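Local coordinates for TraI domain-containing protein (Salmonella typhi, PDB 2IPQ) that is of unknown function but probably belongs to the TraI-type nickase/helicases of conjugal DNA transfer, of which this is the C-terminal domain, at residues Y96-P99 / G100-R104. Numbering follows the deposited sequence.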
ATOM      1  N   TYR A  96       0.567   5.204 -14.223  1.00 45.22           N
ATOM      2  CA  TYR A  96       0.317   6.148 -15.323  1.00 44.28           C
ATOM      3  C   TYR A  96      -0.398   7.403 -14.859  1.00 45.38           C
ATOM      4  O   TYR A  96      -1.096   7.362 -13.862  1.00 46.77           O
ATOM      5  CB  TYR A  96      -0.498   5.488 -16.424  1.00 43.30           C
ATOM      6  CG  TYR A  96       0.232   4.388 -17.120  1.00 44.18           C
ATOM      7  CD1 TYR A  96       0.228   3.099 -16.604  1.00 43.11           C
ATOM      8  CD2 TYR A  96       0.939   4.629 -18.290  1.00 40.11           C
ATOM      9  CE1 TYR A  96       0.909   2.066 -17.237  1.00 42.15           C
ATOM     10  CE2 TYR A  96       1.626   3.604 -18.933  1.00 44.86           C
ATOM     11  CZ  TYR A  96       1.604   2.323 -18.389  1.00 43.97           C
ATOM     12  OH  TYR A  96       2.272   1.290 -19.003  1.00 49.32           O
ATOM     13  N   GLU A  97      -0.225   8.508 -15.583  1.00 45.46           N
ATOM     14  CA  GLU A  97      -1.017   9.735 -15.381  1.00 49.19           C
ATOM     15  C   GLU A  97      -2.412   9.708 -16.028  1.00 48.05           C
ATOM     16  O   GLU A  97      -3.308  10.457 -15.611  1.00 48.44           O
ATOM     17  CB  GLU A  97      -0.264  10.938 -15.957  1.00 48.38           C
ATOM     18  CG  GLU A  97       0.294  10.643 -17.336  1.00 53.34           C
ATOM     19  CD  GLU A  97       0.735  11.884 -18.138  1.00 54.01           C
ATOM     20  OE1 GLU A  97       0.984  12.969 -17.539  1.00 53.47           O
ATOM     21  OE2 GLU A  97       0.834  11.739 -19.384  1.00 50.10           O
ATOM     22  N   GLU A  98      -2.581   8.873 -17.058  1.00 47.69           N
ATOM     23  CA  GLU A  98      -3.817   8.840 -17.859  1.00 49.81           C
ATOM     24  C   GLU A  98      -4.523   7.518 -17.543  1.00 50.26           C
ATOM     25  O   GLU A  98      -3.863   6.505 -17.376  1.00 52.60           O
ATOM     26  CB  GLU A  98      -3.505   8.930 -19.370  1.00 47.37           C
ATOM     27  CG  GLU A  98      -2.528  10.043 -19.723  1.00 46.82           C
ATOM     28  CD  GLU A  98      -2.234  10.174 -21.246  1.00 52.13           C
ATOM     29  OE1 GLU A  98      -3.105   9.882 -22.123  1.00 46.79           O
ATOM     30  OE2 GLU A  98      -1.103  10.596 -21.570  1.00 55.62           O
ATOM     31  N   PRO A  99      -5.861   7.525 -17.450  1.00 51.66           N
ATOM     32  CA  PRO A  99      -6.508   6.272 -17.113  1.00 52.87           C
ATOM     33  C   PRO A  99      -6.515   5.369 -18.339  1.00 53.54           C
ATOM     34  O   PRO A  99      -6.593   5.865 -19.465  1.00 56.76           O
ATOM     35  CB  PRO A  99      -7.943   6.693 -16.740  1.00 51.34           C
ATOM     36  CG  PRO A  99      -7.964   8.203 -16.775  1.00 54.02           C
ATOM     37  CD  PRO A  99      -6.837   8.609 -17.662  1.00 52.44           C
ATOM     38  N   GLY A 100      -6.437   4.063 -18.132  1.00 53.41           N
ATOM     39  CA  GLY A 100      -6.312   3.134 -19.245  1.00 55.50           C
ATOM     40  C   GLY A 100      -4.864   2.909 -19.628  1.00 58.18           C
ATOM     41  O   GLY A 100      -4.555   2.527 -20.770  1.00 59.87           O
ATOM     42  N   GLY A 101      -3.973   3.150 -18.667  1.00 57.86           N
ATOM     43  CA  GLY A 101      -2.579   2.759 -18.781  1.00 57.34           C
ATOM     44  C   GLY A 101      -1.855   3.320 -19.992  1.00 56.62           C
ATOM     45  O   GLY A 101      -1.343   2.563 -20.825  1.00 57.52           O
ATOM     46  N   ARG A 102      -1.787   4.646 -20.105  1.00 54.52           N
ATOM     47  CA  ARG A 102      -0.923   5.211 -21.133  1.00 51.68           C
ATOM     48  C   ARG A 102      -0.292   6.565 -20.805  1.00 50.32           C
ATOM     49  O   ARG A 102      -0.642   7.216 -19.815  1.00 52.16           O
ATOM     50  CB  ARG A 102      -1.657   5.245 -22.459  1.00 52.10           C
ATOM     51  CG  ARG A 102      -2.604   6.390 -22.575  1.00 51.95           C
ATOM     52  CD  ARG A 102      -2.741   6.798 -24.023  1.00 53.55           C
ATOM     53  NE  ARG A 102      -3.955   7.578 -24.243  1.00 50.95           N
ATOM     54  CZ  ARG A 102      -4.648   7.566 -25.372  1.00 49.24           C
ATOM     55  NH1 ARG A 102      -4.241   6.807 -26.388  1.00 47.26           N
ATOM     56  NH2 ARG A 102      -5.744   8.306 -25.481  1.00 46.16           N
ATOM     57  N   GLY A 103       0.653   6.979 -21.638  1.00 47.00           N
ATOM     58  CA  GLY A 103       1.352   8.230 -21.412  1.00 46.33           C
ATOM     59  C   GLY A 103       2.452   8.098 -20.379  1.00 45.20           C
ATOM     60  O   GLY A 103       2.957   7.000 -20.134  1.00 47.13           O
ATOM     61  N   ARG A 104       2.826   9.223 -19.773  1.00 43.36           N
ATOM     62  CA  ARG A 104       3.915   9.236 -18.808  1.00 43.91           C
ATOM     63  C   ARG A 104       3.553   8.301 -17.676  1.00 41.78           C
ATOM     64  O   ARG A 104       2.394   8.200 -17.287  1.00 39.69           O
ATOM     65  CB  ARG A 104       4.174  10.642 -18.248  1.00 40.52           C
ATOM     66  CG  ARG A 104       4.684  11.635 -19.283  1.00 46.49           C
ATOM     67  CD  ARG A 104       4.862  13.015 -18.651  1.00 48.84           C
ATOM     68  NE  ARG A 104       5.052  12.911 -17.204  1.00 64.90           N
ATOM     69  CZ  ARG A 104       5.675  13.822 -16.457  1.00 68.69           C
ATOM     70  NH1 ARG A 104       6.173  14.922 -17.017  1.00 68.05           N
ATOM     71  NH2 ARG A 104       5.799  13.628 -15.145  1.00 69.26           N
TER
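Glu97 and Arg104 meet at the mouth of the loop that joins antiparallel strands 91-96 and 105-114, where Glu97 N donates to Arg104 O at 3.1 Å. The return bond is made by a side chain: Arg104 N reaches Glu97 OE2 at 3.2 Å, coming from above the carboxylate plane. With CG between its own N and carbonyl carbon (chi1 46°), the extended chain of Glu97 runs across to lie against Arg104 CB. Farther out, Glu98 and Arg102 lie side by side on one face of the loop, and Glu98 OE1 forms a salt bridge with Arg102 NE at 3.2 Å. As a hydrogen bond it is weak, bent to 131° at the hydrogen. From the base, Tyr96 lays one ring face under Gly101, whose CA makes a CH-pi contact 3.7 Å from the ring centroid; Gly103 O lies at the ring edge, near its plane. Gly100 and Gly101 form the bend: the backbone angles of Gly100 call for glycine, and positive phi favours it at Gly101 and, separately, at Gly103. Pro99 of the loop rests on Leu129 and Phe130, and Tyr96 shares a backbone hydrogen bond with Phe130 beside edge strand 131-133. With two bonds closing its base, the hairpin is probably firmer there than at its far end, where the salt bridge, bent as a hydrogen bond and at the surface, probably adds less.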